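Local structure of 4-amino-4-deoxy-L-arabinose transferase or related glycosyltransferases of PMT family (Cupriavidus metallidurans, 5EZM) at residues H53-G56 against P57-R61; P262-F265 against F266-H270; C385-L388 against A389-V392; K476-P479 against E480-L483; T515-P518 against Q519-V522. The protein probably transfers 4-amino-4-deoxy-L-arabinose from a polyprenyl-phosphate carrier to lipid A, as a zinc-binding membrane glycosyltransferase of the GT-C fold. All blocks are in the same frame, centred on the assembly; numbering follows the deposited sequence.

All five contacts are local, each joining residues a few positions apart at a turn or helix end. Interactions 1, 2 and 4 are partly buried; interactions 3 and 5 are on the surface. Interaction 1 opens helix 58-72 with a glutamate carboxylate, whereas interaction 2 closes helix 261-267 with stacked rings that lead into the zinc and phosphocholine sites. Interaction 3, in a predicted membrane span, features a serine hydroxyl bonded to a backbone carbonyl near the C-terminal end of helix 369-389. Interactions 4 and 5, about 19 Å apart between centres, share the aminoarabinose transferase C-terminal family region: a beta turn with methionine and leucine packing in one, a long ion pair in the other.

Interaction 1 of 5, residues H53-G56 against P57-R61; sequences HLVG and PDEGR
The backbone of Val55 faces that of Glu59 at a CA to CA distance of 5.5 Å, and a weak bond from Glu59 N to Val55 O (3.3 Å) closes the turn that contains the cis Gly56-Pro57 peptide and leads into helix 58-72. Glu59 then reaches back over this turn. Its CB lies 3.2 Å from Val55 O, and CG beside its own backbone N (chi1 -67°), with the chain extended beyond, carries the carboxylate back to the peptide N-H of Val55. There Val55 N donates to Glu59 OE1 over 2.9 Å with an N-H...O angle of 157°, meeting the anti lone pair, the one turned from OE2. The same oxygen is 3.5 Å from Val55 CB. Glu59 OE2 is gripped separately, by the backbone N of Asn158 and by a salt bridge to Arg111, so OE1 holds the loop to the helix, while OE2 anchors the glutamate to Asn158 and Arg111. The loop follows helix 31-47, the first of the membrane helices; in GT-C glycosyltransferases this first loop commonly carries functional acidic residues, and the side chain of Asp58 lies about 9 Å from that of the zinc ligand His270. Leu54 adds an apolar flank, its CD2 4.3 Å from Glu59 CB. Further along the helix Arg61 forms a salt bridge through NH1 with Glu509, and one to Asp58 that is modelled very short.

Interaction 2 of 5, residues P262-F265 against F266-H270; sequences PNFF and FIHEH. With PC (phosphocholine), chain B; MPG ([(Z)-octadec-9-enyl] (2R)-2,3-bis(oxidanyl)propanoate), chain T; MPG ([(Z)-octadec-9-enyl] (2R)-2,3-bis(oxidanyl)propanoate), chain C.
His268 lies alongside Phe264, both side chains pointing the same way, and can be followed atom by atom over that ring. Its CB stands over the centre of the Phe264 ring, 3.7 Å from the centroid, in a CH-pi contact. CG, carried on by a torsion that sets it anti to the backbone N (chi1 172°), passes 3.5 Å from Phe264 CE1. The imidazole continues as an offset stack, with planes 10° apart, and its CD2 comes within 3.4 Å of Phe264 CZ. His268 ND1 and CE1 lie nearest Phe264 CE1, ND1 at 3.7 Å. At the imidazole edge CD2 also meets the choline methyl C3 of phosphocholine at 3.5 Å, while the tip, NE2, is a ligand of the zinc ion. This is the C-terminal end of helix 261-267: His268 is the first residue to leave helical geometry, and Phe264 O accepts both its N (2.6 Å) and that of Ile267. The stack and the zinc bond at NE2 together restrict rotation of the imidazole. His270 ND1 and Glu87 supply the remaining protein ligands of the zinc. Towards the lipid, Phe265 turns its edge to the face of Phe266, the centroids 5.3 Å apart. The opposite face of Phe266 is covered by the octadecenyl chain of a bound lipid (MPG, chain T), whose C5 lies 3.6 Å from Phe266 CD2, and one face of the Phe265 ring carries the choline methyl C4.

Interaction 3 of 5, residues C385-L388 against A389-V392; sequences CGLL and ASPV
The flat groups that meet here are peptide units, and the Leu387 carbonyl takes two donors from Ser390, one of them weak: Ser390 OG donates to Leu387 O over 2.6 Å, tilted 31° from the carbonyl plane, and Ser390 N adds the weak bond. Near the next carbonyl, Pro391 CD comes within 3.3 Å of Leu388 O. Earlier in the turn, Ala389 N donates to Cys385 O at 2.9 Å. The hydroxyl is brought to Leu387 O by the torsion that sets OG between the backbone N and the carbonyl carbon (chi1 49°), the crowded position. Pro391 has no N-H, so the residue four places beyond Leu387 cannot supply the usual helical donor; the Ser390 side chain bonds that oxygen instead, and Pro391 CD lies 3.9 Å from it. Serine hydroxyls in membrane helices commonly satisfy their own donor by bonding a carbonyl three or four residues back. The contact falls within a predicted transmembrane span, near the C-terminal end of helix 369-389, where 390-392 keep helical backbone angles without the regular bonds. Cys385 and Leu388 lie on the surface, while Leu387 packs on Ala414, Val418 and Leu421 of helix 403-430, and Ser390 on Ala414.

Interaction 4 of 5, residues K476-P479 against E480-L483; sequences KLTP and EMPL
Thr478 and Met481 close a type I beta turn, their side chains set at about a right angle to each other. Thr478 OG1, held between its backbone N and carbonyl carbon (chi1 70°), points into the turn, and Met481 CG passes 3.3 Å from it. The methionine bends at its last torsion (chi3 57°), which swings the methyl back towards Leu477. There Met481 CE meets Leu477 CD1 at 3.6 Å, with the two side chains at a slant to one another. The other branch of Leu477 works on a different neighbour: its CD2 lies 4.2 Å from Leu483 CD2, where strand 483-486 begins. The turn therefore folds the chain back so that residues on both sides of it share one apolar patch, which Leu497 of helix 493-497 and Met539 of strand 539-542 extend. Glu480, at the exposed corner, lies beside Pro479 and points the same way, with OE1 3.5 Å from Pro479 CG. Its chain is bent at chi2, and this turns the carboxylate back to Thr478, with Glu480 OE2 3.5 Å from Thr478 CB. The turn belongs to the aminoarabinose transferase C-terminal family region and leads helix 470-474 into the mixed sheet. Met481 N donates to Thr478 O across 3.1 Å and adds a weak bond to Thr478 OG1.

Interaction 5 of 5, residues T515-P518 against Q519-V522; sequences TVEP and QRVV
Glu517 and Arg520 form the closer-packed half of this contact, their side chains lying side by side and pointing the same way. Arg520 CD rests against the glutamate, 3.2 Å from Glu517 OE1 and 3.6 Å from Glu517 CB. With CG beside its own backbone N (chi1 -42°), Arg520 runs along this flank before bending at chi3. The carboxylate and guanidinium planes are only 12° apart, yet the ion pair is long and non-directional: Glu517 OE1 stands 3.8 Å from Arg520 NE, well out of the guanidinium plane, so no N-H is aimed at it. Glu517 OE1 also forms a salt bridge to NH1 of Arg79, so the carboxylate is shared by Arg79, its stronger partner, and the more distant Arg520. Underneath, Arg520 N donates to Glu517 O at 3.2 Å, closing a turn through Pro518 and Gln519, and Val521 N adds a weak bond to Pro518 O. Towards solvent, Pro518 and Gln519 are exposed and the amide of Gln519 leads away from the turn. Glu517 is where the chain leaves helix 511-516. Beyond the turn, Val521 and Arg520 touch Leu83 of strand 83-84, and Val522 bonds its backbone to Met503 of strand 502-504 and to Gly505 just after it, and packs against helix 525-534.

Interaction 1 of 5, residues H53-G56 against P57-R61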
loop_
_atom_site.group_PDB
_atom_site.type_symbol
_atom_site.label_atom_id
_atom_site.label_comp_id
_atom_site.label_asym_id
_atom_site.label_seq_id
_atom_site.Cartn_x
_atom_site.Cartn_y
_atom_site.Cartn_z
ATOM N N HIS A 53 4.227 6.033 -13.402
ATOM C CA HIS A 53 4.448 4.663 -13.829
ATOM C C HIS A 53 4.599 3.759 -12.611
ATOM O O HIS A 53 4.880 4.214 -11.499
ATOM C CB HIS A 53 5.682 4.566 -14.722
ATOM C CG HIS A 53 5.491 5.175 -16.075
ATOM N ND1 HIS A 53 5.879 6.463 -16.373
ATOM C CD2 HIS A 53 4.944 4.675 -17.207
ATOM C CE1 HIS A 53 5.584 6.729 -17.633
ATOM N NE2 HIS A 53 5.013 5.661 -18.161
ATOM N N LEU A 54 4.404 2.461 -12.831
ATOM C CA LEU A 54 4.399 1.506 -11.730
ATOM C C LEU A 54 5.791 1.375 -11.125
ATOM O O LEU A 54 6.784 1.218 -11.842
ATOM C CB LEU A 54 3.900 0.144 -12.207
ATOM C CG LEU A 54 2.447 0.085 -12.677
ATOM C CD1 LEU A 54 2.069 -1.336 -13.043
ATOM C CD2 LEU A 54 1.514 0.633 -11.609
ATOM N N VAL A 55 5.856 1.439 -9.800
ATOM C CA VAL A 55 7.111 1.405 -9.061
ATOM C C VAL A 55 7.292 -0.002 -8.504
ATOM O O VAL A 55 6.516 -0.449 -7.651
ATOM C CB VAL A 55 7.133 2.461 -7.948
ATOM C CG1 VAL A 55 8.336 2.260 -7.035
ATOM C CG2 VAL A 55 7.136 3.860 -8.552
ATOM N N GLY A 56 8.314 -0.704 -8.981
ATOM C CA GLY A 56 8.624 -2.029 -8.474
ATOM C C GLY A 56 9.266 -1.987 -7.101
ATOM O O GLY A 56 9.810 -0.959 -6.701
ATOM N N PRO A 57 9.218 -3.108 -6.368
ATOM C CA PRO A 57 8.594 -4.367 -6.790
ATOM C C PRO A 57 7.081 -4.440 -6.584
ATOM O O PRO A 57 6.403 -5.053 -7.407
ATOM C CB PRO A 57 9.292 -5.405 -5.909
ATOM C CG PRO A 57 9.663 -4.658 -4.681
ATOM C CD PRO A 57 9.996 -3.266 -5.126
ATOM N N ASP A 58 6.572 -3.808 -5.523
ATOM C CA ASP A 58 5.207 -4.067 -5.068
ATOM C C ASP A 58 4.171 -3.727 -6.137
ATOM O O ASP A 58 3.392 -4.590 -6.559
ATOM C CB ASP A 58 4.935 -3.287 -3.784
ATOM C CG ASP A 58 5.755 -3.792 -2.617
ATOM O OD1 ASP A 58 6.003 -5.015 -2.557
ATOM O OD2 ASP A 58 6.153 -2.969 -1.765
ATOM N N GLU A 59 4.134 -2.462 -6.571
ATOM C CA GLU A 59 3.129 -2.036 -7.543
ATOM C C GLU A 59 3.160 -2.909 -8.788
ATOM O O GLU A 59 2.117 -3.386 -9.261
ATOM C CB GLU A 59 3.347 -0.571 -7.925
ATOM C CG GLU A 59 3.098 0.416 -6.812
ATOM C CD GLU A 59 2.844 1.809 -7.342
ATOM O OE1 GLU A 59 3.688 2.315 -8.115
ATOM O OE2 GLU A 59 1.790 2.388 -7.002
ATOM N N GLY A 60 4.358 -3.129 -9.333
ATOM C CA GLY A 60 4.480 -3.978 -10.503
ATOM C C GLY A 60 4.093 -5.417 -10.225
ATOM O O GLY A 60 3.396 -6.043 -11.025
ATOM N N ARG A 61 4.530 -5.958 -9.082
ATOM C CA ARG A 61 4.248 -7.356 -8.765
ATOM C C ARG A 61 2.750 -7.615 -8.677
ATOM O O ARG A 61 2.234 -8.562 -9.283
ATOM C CB ARG A 61 4.930 -7.765 -7.457
ATOM C CG ARG A 61 4.359 -9.055 -6.871
ATOM C CD ARG A 61 5.132 -9.561 -5.661
ATOM N NE ARG A 61 5.390 -8.505 -4.689
ATOM C CZ ARG A 61 6.598 -8.195 -4.233
ATOM N NH1 ARG A 61 7.659 -8.872 -4.648
ATOM N NH2 ARG A 61 6.744 -7.213 -3.355
#

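Interaction 2 of 5, residues P262-F265 against F266-H270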
loop_
_atom_site.group_PDB
_atom_site.type_symbol
_atom_site.label_atom_id
_atom_site.label_comp_id
_atom_site.label_asym_id
_atom_site.label_seq_id
_atom_site.Cartn_x
_atom_site.Cartn_y
_atom_site.Cartn_z
ATOM N N PRO A 262 -0.567 -25.324 1.790
ATOM C CA PRO A 262 -0.672 -24.969 3.219
ATOM C C PRO A 262 0.658 -24.988 3.953
ATOM O O PRO A 262 0.934 -24.071 4.740
ATOM C CB PRO A 262 -1.651 -26.016 3.775
ATOM C CG PRO A 262 -1.608 -27.141 2.813
ATOM C CD PRO A 262 -1.363 -26.525 1.471
ATOM N N ASN A 263 1.498 -25.999 3.708
ATOM C CA ASN A 263 2.807 -26.043 4.353
ATOM C C ASN A 263 3.633 -24.812 4.003
ATOM O O ASN A 263 4.322 -24.252 4.864
ATOM C CB ASN A 263 3.547 -27.318 3.955
ATOM C CG ASN A 263 4.847 -27.494 4.710
ATOM O OD1 ASN A 263 5.099 -26.813 5.702
ATOM N ND2 ASN A 263 5.680 -28.419 4.248
ATOM N N PHE A 264 3.566 -24.367 2.747
ATOM C CA PHE A 264 4.284 -23.161 2.352
ATOM C C PHE A 264 3.698 -21.932 3.033
ATOM O O PHE A 264 4.363 -21.279 3.844
ATOM C CB PHE A 264 4.251 -22.999 0.831
ATOM C CG PHE A 264 5.051 -21.825 0.330
ATOM C CD1 PHE A 264 6.395 -21.965 0.033
ATOM C CD2 PHE A 264 4.458 -20.583 0.166
ATOM C CE1 PHE A 264 7.136 -20.894 -0.422
ATOM C CE2 PHE A 264 5.192 -19.502 -0.290
ATOM C CZ PHE A 264 6.536 -19.658 -0.583
ATOM N N PHE A 265 2.440 -21.616 2.724
ATOM C CA PHE A 265 1.840 -20.367 3.181
ATOM C C PHE A 265 1.846 -20.243 4.700
ATOM O O PHE A 265 1.915 -19.128 5.225
ATOM C CB PHE A 265 0.413 -20.251 2.647
ATOM C CG PHE A 265 -0.250 -18.948 2.978
ATOM C CD1 PHE A 265 -0.049 -17.834 2.183
ATOM C CD2 PHE A 265 -1.077 -18.836 4.085
ATOM C CE1 PHE A 265 -0.658 -16.633 2.486
ATOM C CE2 PHE A 265 -1.687 -17.639 4.392
ATOM C CZ PHE A 265 -1.477 -16.537 3.594
ATOM N N PHE A 266 1.772 -21.358 5.422
ATOM C CA PHE A 266 1.764 -21.290 6.876
ATOM C C PHE A 266 3.122 -21.566 7.506
ATOM O O PHE A 266 3.273 -21.355 8.713
ATOM C CB PHE A 266 0.728 -22.266 7.453
ATOM C CG PHE A 266 -0.694 -21.892 7.146
ATOM C CD1 PHE A 266 -1.254 -20.746 7.687
ATOM C CD2 PHE A 266 -1.472 -22.685 6.320
ATOM C CE1 PHE A 266 -2.562 -20.395 7.404
ATOM C CE2 PHE A 266 -2.781 -22.340 6.035
ATOM C CZ PHE A 266 -3.328 -21.194 6.577
ATOM N N ILE A 267 4.112 -22.017 6.736
ATOM C CA ILE A 267 5.387 -22.406 7.330
ATOM C C ILE A 267 6.547 -21.635 6.706
ATOM O O ILE A 267 7.560 -21.384 7.368
ATOM C CB ILE A 267 5.592 -23.930 7.219
ATOM C CG1 ILE A 267 4.498 -24.667 7.993
ATOM C CG2 ILE A 267 6.946 -24.347 7.764
ATOM C CD1 ILE A 267 4.456 -24.322 9.463
ATOM N N HIS A 268 6.409 -21.232 5.442
ATOM C CA HIS A 268 7.502 -20.559 4.743
ATOM C C HIS A 268 7.943 -19.276 5.440
ATOM O O HIS A 268 7.188 -18.300 5.499
ATOM C CB HIS A 268 7.108 -20.243 3.296
ATOM C CG HIS A 268 8.107 -19.397 2.569
ATOM N ND1 HIS A 268 9.376 -19.839 2.262
ATOM C CD2 HIS A 268 8.022 -18.134 2.088
ATOM C CE1 HIS A 268 10.030 -18.887 1.622
ATOM N NE2 HIS A 268 9.230 -17.842 1.503
ATOM N N GLU A 269 9.166 -19.269 5.969
ATOM C CA GLU A 269 9.782 -18.045 6.476
ATOM C C GLU A 269 10.356 -17.286 5.287
ATOM O O GLU A 269 11.409 -17.643 4.755
ATOM C CB GLU A 269 10.863 -18.361 7.506
ATOM C CG GLU A 269 10.340 -18.696 8.899
ATOM C CD GLU A 269 9.964 -20.158 9.056
ATOM O OE1 GLU A 269 10.337 -20.968 8.180
ATOM O OE2 GLU A 269 9.298 -20.498 10.057
ATOM N N HIS A 270 9.659 -16.235 4.864
ATOM C CA HIS A 270 10.063 -15.457 3.701
ATOM C C HIS A 270 11.065 -14.378 4.093
ATOM O O HIS A 270 10.968 -13.782 5.168
ATOM C CB HIS A 270 8.846 -14.817 3.034
ATOM C CG HIS A 270 9.183 -13.979 1.842
ATOM N ND1 HIS A 270 9.782 -14.496 0.713
ATOM C CD2 HIS A 270 9.002 -12.659 1.600
ATOM C CE1 HIS A 270 9.953 -13.531 -0.173
ATOM N NE2 HIS A 270 9.490 -12.406 0.341
HETATM P P1 PC B . 0.931 -16.319 8.086
HETATM O O1 PC B . -0.336 -15.619 7.645
HETATM O O3 PC B . 0.552 -17.569 8.843
HETATM O O4 PC B . 1.725 -15.413 9.000
HETATM O O2 PC B . 1.852 -16.722 6.771
HETATM C C1 PC B . 3.019 -15.995 6.491
HETATM C C2 PC B . 3.984 -16.821 5.620
HETATM N N1 PC B . 4.115 -16.256 4.283
HETATM C C3 PC B . 4.948 -17.120 3.470
HETATM C C4 PC B . 2.812 -16.145 3.656
HETATM C C5 PC B . 4.736 -14.946 4.362
HETATM C C2 MPG T . -5.613 -22.789 11.053
HETATM C C3 MPG T . -4.778 -22.821 9.777
HETATM C C4 MPG T . -4.291 -24.217 9.424
HETATM C C5 MPG T . -2.759 -24.275 9.301
HETATM C C6 MPG T . -2.257 -25.586 8.674
HETATM C C7 MPG T . -0.743 -25.785 8.875
HETATM C C8 MPG T . -0.182 -26.926 7.995
HETATM C C9 MPG T . 1.254 -27.340 8.400
HETATM C C10 MPG T . 1.697 -28.651 7.695
HETATM C C11 MPG T . 2.584 -29.526 8.607
HETATM C C12 MPG T . 2.771 -30.975 8.044
HETATM C C13 MPG T . 3.814 -31.782 8.842
HETATM C C1 MPG T . -5.504 -21.450 11.791
HETATM C C2 MPG C . 8.124 -13.861 8.132
HETATM C C3 MPG C . 8.425 -15.056 9.027
HETATM C C4 MPG C . 9.036 -14.644 10.357
HETATM C C5 MPG C . 9.606 -15.838 11.143
HETATM C C6 MPG C . 10.061 -15.441 12.558
HETATM C C1 MPG C . 7.575 -14.277 6.763
#

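Interaction 3 of 5, residues C385-L388 against A389-V392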
loop_
_atom_site.group_PDB
_atom_site.type_symbol
_atom_site.label_atom_id
_atom_site.label_comp_id
_atom_site.label_asym_id
_atom_site.label_seq_id
_atom_site.Cartn_x
_atom_site.Cartn_y
_atom_site.Cartn_z
ATOM N N CYS A 385 11.403 24.251 7.008
ATOM C CA CYS A 385 12.644 23.487 7.052
ATOM C C CYS A 385 12.695 22.458 5.931
ATOM O O CYS A 385 13.761 22.209 5.358
ATOM C CB CYS A 385 12.800 22.811 8.413
ATOM S SG CYS A 385 13.216 23.943 9.754
ATOM N N GLY A 386 11.555 21.842 5.610
ATOM C CA GLY A 386 11.507 20.968 4.451
ATOM C C GLY A 386 11.821 21.706 3.166
ATOM O O GLY A 386 12.503 21.177 2.284
ATOM N N LEU A 387 11.337 22.946 3.047
ATOM C CA LEU A 387 11.640 23.753 1.869
ATOM C C LEU A 387 13.130 24.067 1.782
ATOM O O LEU A 387 13.728 23.973 0.703
ATOM C CB LEU A 387 10.820 25.043 1.898
ATOM C CG LEU A 387 11.066 26.054 0.779
ATOM C CD1 LEU A 387 10.780 25.428 -0.575
ATOM C CD2 LEU A 387 10.216 27.295 0.988
ATOM N N LEU A 388 13.747 24.445 2.904
ATOM C CA LEU A 388 15.179 24.728 2.895
ATOM C C LEU A 388 16.004 23.477 2.626
ATOM O O LEU A 388 17.062 23.560 1.991
ATOM C CB LEU A 388 15.605 25.358 4.221
ATOM C CG LEU A 388 15.290 26.840 4.425
ATOM C CD1 LEU A 388 15.783 27.308 5.784
ATOM C CD2 LEU A 388 15.911 27.671 3.316
ATOM N N ALA A 389 15.546 22.320 3.094
ATOM C CA ALA A 389 16.289 21.075 2.965
ATOM C C ALA A 389 15.969 20.316 1.685
ATOM O O ALA A 389 16.597 19.285 1.424
ATOM C CB ALA A 389 16.019 20.174 4.175
ATOM N N SER A 390 15.014 20.793 0.886
ATOM C CA SER A 390 14.659 20.084 -0.340
ATOM C C SER A 390 15.817 19.921 -1.323
ATOM O O SER A 390 15.887 18.860 -1.967
ATOM C CB SER A 390 13.462 20.772 -1.014
ATOM O OG SER A 390 13.654 22.169 -1.128
ATOM N N PRO A 391 16.740 20.879 -1.494
ATOM C CA PRO A 391 17.866 20.640 -2.415
ATOM C C PRO A 391 18.771 19.485 -2.009
ATOM O O PRO A 391 19.668 19.133 -2.787
ATOM C CB PRO A 391 18.628 21.972 -2.396
ATOM C CG PRO A 391 17.604 22.975 -2.042
ATOM C CD PRO A 391 16.723 22.285 -1.045
ATOM N N VAL A 392 18.571 18.889 -0.831
ATOM C CA VAL A 392 19.390 17.751 -0.423
ATOM C C VAL A 392 19.189 16.578 -1.374
ATOM O O VAL A 392 20.151 15.906 -1.766
ATOM C CB VAL A 392 19.077 17.361 1.034
ATOM C CG1 VAL A 392 19.544 15.942 1.328
ATOM C CG2 VAL A 392 19.726 18.346 1.992
#

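Interaction 4 of 5, residues K476-P479 against E480-L483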
loop_
_atom_site.group_PDB
_atom_site.type_symbol
_atom_site.label_atom_id
_atom_site.label_comp_id
_atom_site.label_asym_id
_atom_site.label_seq_id
_atom_site.Cartn_x
_atom_site.Cartn_y
_atom_site.Cartn_z
ATOM N N LYS A 476 9.140 -6.222 -31.775
ATOM C CA LYS A 476 9.632 -7.510 -32.238
ATOM C C LYS A 476 9.282 -8.679 -31.329
ATOM O O LYS A 476 9.417 -9.829 -31.760
ATOM C CB LYS A 476 11.156 -7.464 -32.421
ATOM C CG LYS A 476 11.609 -6.553 -33.544
ATOM C CD LYS A 476 11.035 -7.009 -34.879
ATOM C CE LYS A 476 11.484 -6.102 -36.014
ATOM N NZ LYS A 476 11.049 -4.689 -35.810
ATOM N N LEU A 477 8.839 -8.431 -30.098
ATOM C CA LEU A 477 8.499 -9.500 -29.168
ATOM C C LEU A 477 7.053 -9.938 -29.374
ATOM O O LEU A 477 6.142 -9.104 -29.415
ATOM C CB LEU A 477 8.713 -9.047 -27.723
ATOM C CG LEU A 477 8.373 -10.060 -26.626
ATOM C CD1 LEU A 477 9.287 -11.274 -26.711
ATOM C CD2 LEU A 477 8.451 -9.420 -25.242
ATOM N N THR A 478 6.850 -11.244 -29.497
ATOM C CA THR A 478 5.544 -11.858 -29.668
ATOM C C THR A 478 5.155 -12.641 -28.419
ATOM O O THR A 478 6.015 -13.004 -27.609
ATOM C CB THR A 478 5.551 -12.796 -30.882
ATOM O OG1 THR A 478 6.355 -13.945 -30.591
ATOM C CG2 THR A 478 6.122 -12.085 -32.097
ATOM N N PRO A 479 3.858 -12.912 -28.217
ATOM C CA PRO A 479 3.459 -13.661 -27.013
ATOM C C PRO A 479 3.966 -15.093 -26.987
ATOM O O PRO A 479 4.196 -15.631 -25.897
ATOM C CB PRO A 479 1.924 -13.601 -27.050
ATOM C CG PRO A 479 1.584 -13.282 -28.459
ATOM C CD PRO A 479 2.690 -12.414 -28.961
ATOM N N GLU A 480 4.150 -15.732 -28.143
ATOM C CA GLU A 480 4.707 -17.079 -28.161
ATOM C C GLU A 480 6.220 -17.096 -27.987
ATOM O O GLU A 480 6.795 -18.176 -27.821
ATOM C CB GLU A 480 4.330 -17.798 -29.460
ATOM C CG GLU A 480 4.793 -17.103 -30.732
ATOM C CD GLU A 480 3.798 -16.070 -31.236
ATOM O OE1 GLU A 480 2.808 -15.794 -30.523
ATOM O OE2 GLU A 480 4.006 -15.539 -32.350
ATOM N N MET A 481 6.873 -15.939 -28.022
ATOM C CA MET A 481 8.311 -15.864 -27.812
ATOM C C MET A 481 8.630 -15.871 -26.320
ATOM O O MET A 481 7.936 -15.218 -25.535
ATOM C CB MET A 481 8.884 -14.599 -28.436
ATOM C CG MET A 481 9.442 -14.772 -29.821
ATOM S SD MET A 481 10.198 -13.238 -30.377
ATOM C CE MET A 481 11.381 -12.978 -29.061
ATOM N N PRO A 482 9.670 -16.586 -25.902
ATOM C CA PRO A 482 10.118 -16.478 -24.513
ATOM C C PRO A 482 10.789 -15.139 -24.259
ATOM O O PRO A 482 11.429 -14.556 -25.138
ATOM C CB PRO A 482 11.120 -17.631 -24.366
ATOM C CG PRO A 482 10.892 -18.512 -25.537
ATOM C CD PRO A 482 10.396 -17.634 -26.635
ATOM N N LEU A 483 10.631 -14.648 -23.035
ATOM C CA LEU A 483 11.361 -13.483 -22.548
ATOM C C LEU A 483 12.067 -13.930 -21.269
ATOM O O LEU A 483 11.507 -13.852 -20.171
ATOM C CB LEU A 483 10.435 -12.295 -22.315
ATOM C CG LEU A 483 11.106 -11.047 -21.736
ATOM C CD1 LEU A 483 12.167 -10.501 -22.684
ATOM C CD2 LEU A 483 10.072 -9.980 -21.395
#

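Interaction 5 of 5, residues T515-P518 against Q519-V522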
loop_
_atom_site.group_PDB
_atom_site.type_symbol
_atom_site.label_atom_id
_atom_site.label_comp_id
_atom_site.label_asym_id
_atom_site.label_seq_id
_atom_site.Cartn_x
_atom_site.Cartn_y
_atom_site.Cartn_z
ATOM N N THR A 515 10.502 -24.418 -8.688
ATOM C CA THR A 515 10.896 -25.773 -8.326
ATOM C C THR A 515 9.747 -26.770 -8.382
ATOM O O THR A 515 9.982 -27.948 -8.671
ATOM C CB THR A 515 11.516 -25.779 -6.926
ATOM O OG1 THR A 515 12.444 -24.691 -6.822
ATOM C CG2 THR A 515 12.255 -27.079 -6.669
ATOM N N VAL A 516 8.512 -26.330 -8.128
ATOM C CA VAL A 516 7.376 -27.245 -8.184
ATOM C C VAL A 516 6.876 -27.450 -9.607
ATOM O O VAL A 516 6.178 -28.438 -9.872
ATOM C CB VAL A 516 6.226 -26.749 -7.292
ATOM C CG1 VAL A 516 6.643 -26.778 -5.829
ATOM C CG2 VAL A 516 5.807 -25.350 -7.703
ATOM N N GLU A 517 7.205 -26.549 -10.527
ATOM C CA GLU A 517 6.873 -26.694 -11.945
ATOM C C GLU A 517 8.122 -26.395 -12.765
ATOM O O GLU A 517 8.206 -25.364 -13.445
ATOM C CB GLU A 517 5.712 -25.778 -12.338
ATOM C CG GLU A 517 4.355 -26.224 -11.796
ATOM C CD GLU A 517 3.218 -25.287 -12.180
ATOM O OE1 GLU A 517 3.466 -24.075 -12.351
ATOM O OE2 GLU A 517 2.071 -25.767 -12.312
ATOM N N PRO A 518 9.117 -27.288 -12.728
ATOM C CA PRO A 518 10.404 -26.990 -13.376
ATOM C C PRO A 518 10.350 -26.970 -14.896
ATOM O O PRO A 518 11.308 -26.496 -15.519
ATOM C CB PRO A 518 11.314 -28.114 -12.872
ATOM C CG PRO A 518 10.381 -29.244 -12.596
ATOM C CD PRO A 518 9.112 -28.617 -12.093
ATOM N N GLN A 519 9.276 -27.462 -15.512
ATOM C CA GLN A 519 9.152 -27.433 -16.964
ATOM C C GLN A 519 8.803 -26.052 -17.504
ATOM O O GLN A 519 8.651 -25.901 -18.721
ATOM C CB GLN A 519 8.100 -28.447 -17.424
ATOM C CG GLN A 519 8.505 -29.897 -17.195
ATOM C CD GLN A 519 7.521 -30.884 -17.794
ATOM O OE1 GLN A 519 6.455 -30.501 -18.276
ATOM N NE2 GLN A 519 7.878 -32.163 -17.767
ATOM N N ARG A 520 8.679 -25.048 -16.636
ATOM C CA ARG A 520 8.352 -23.688 -17.038
ATOM C C ARG A 520 9.502 -22.719 -16.795
ATOM O O ARG A 520 9.313 -21.502 -16.910
ATOM C CB ARG A 520 7.104 -23.208 -16.293
ATOM C CG ARG A 520 6.000 -24.248 -16.195
ATOM C CD ARG A 520 4.896 -23.790 -15.255
ATOM N NE ARG A 520 4.126 -22.679 -15.802
ATOM C CZ ARG A 520 2.903 -22.799 -16.310
ATOM N NH1 ARG A 520 2.309 -23.984 -16.334
ATOM N NH2 ARG A 520 2.273 -21.734 -16.789
ATOM N N VAL A 521 10.688 -23.228 -16.475
ATOM C CA VAL A 521 11.788 -22.403 -15.985
ATOM C C VAL A 521 13.106 -23.047 -16.401
ATOM O O VAL A 521 13.226 -24.274 -16.446
ATOM C CB VAL A 521 11.678 -22.223 -14.452
ATOM C CG1 VAL A 521 13.038 -22.038 -13.806
ATOM C CG2 VAL A 521 10.774 -21.045 -14.124
ATOM N N VAL A 522 14.088 -22.215 -16.733
ATOM C CA VAL A 522 15.454 -22.667 -16.971
ATOM C C VAL A 522 16.163 -22.718 -15.619
ATOM O O VAL A 522 16.234 -21.686 -14.934
ATOM C CB VAL A 522 16.195 -21.746 -17.946
ATOM C CG1 VAL A 522 17.481 -22.404 -18.426
ATOM C CG2 VAL A 522 15.299 -21.383 -19.121
#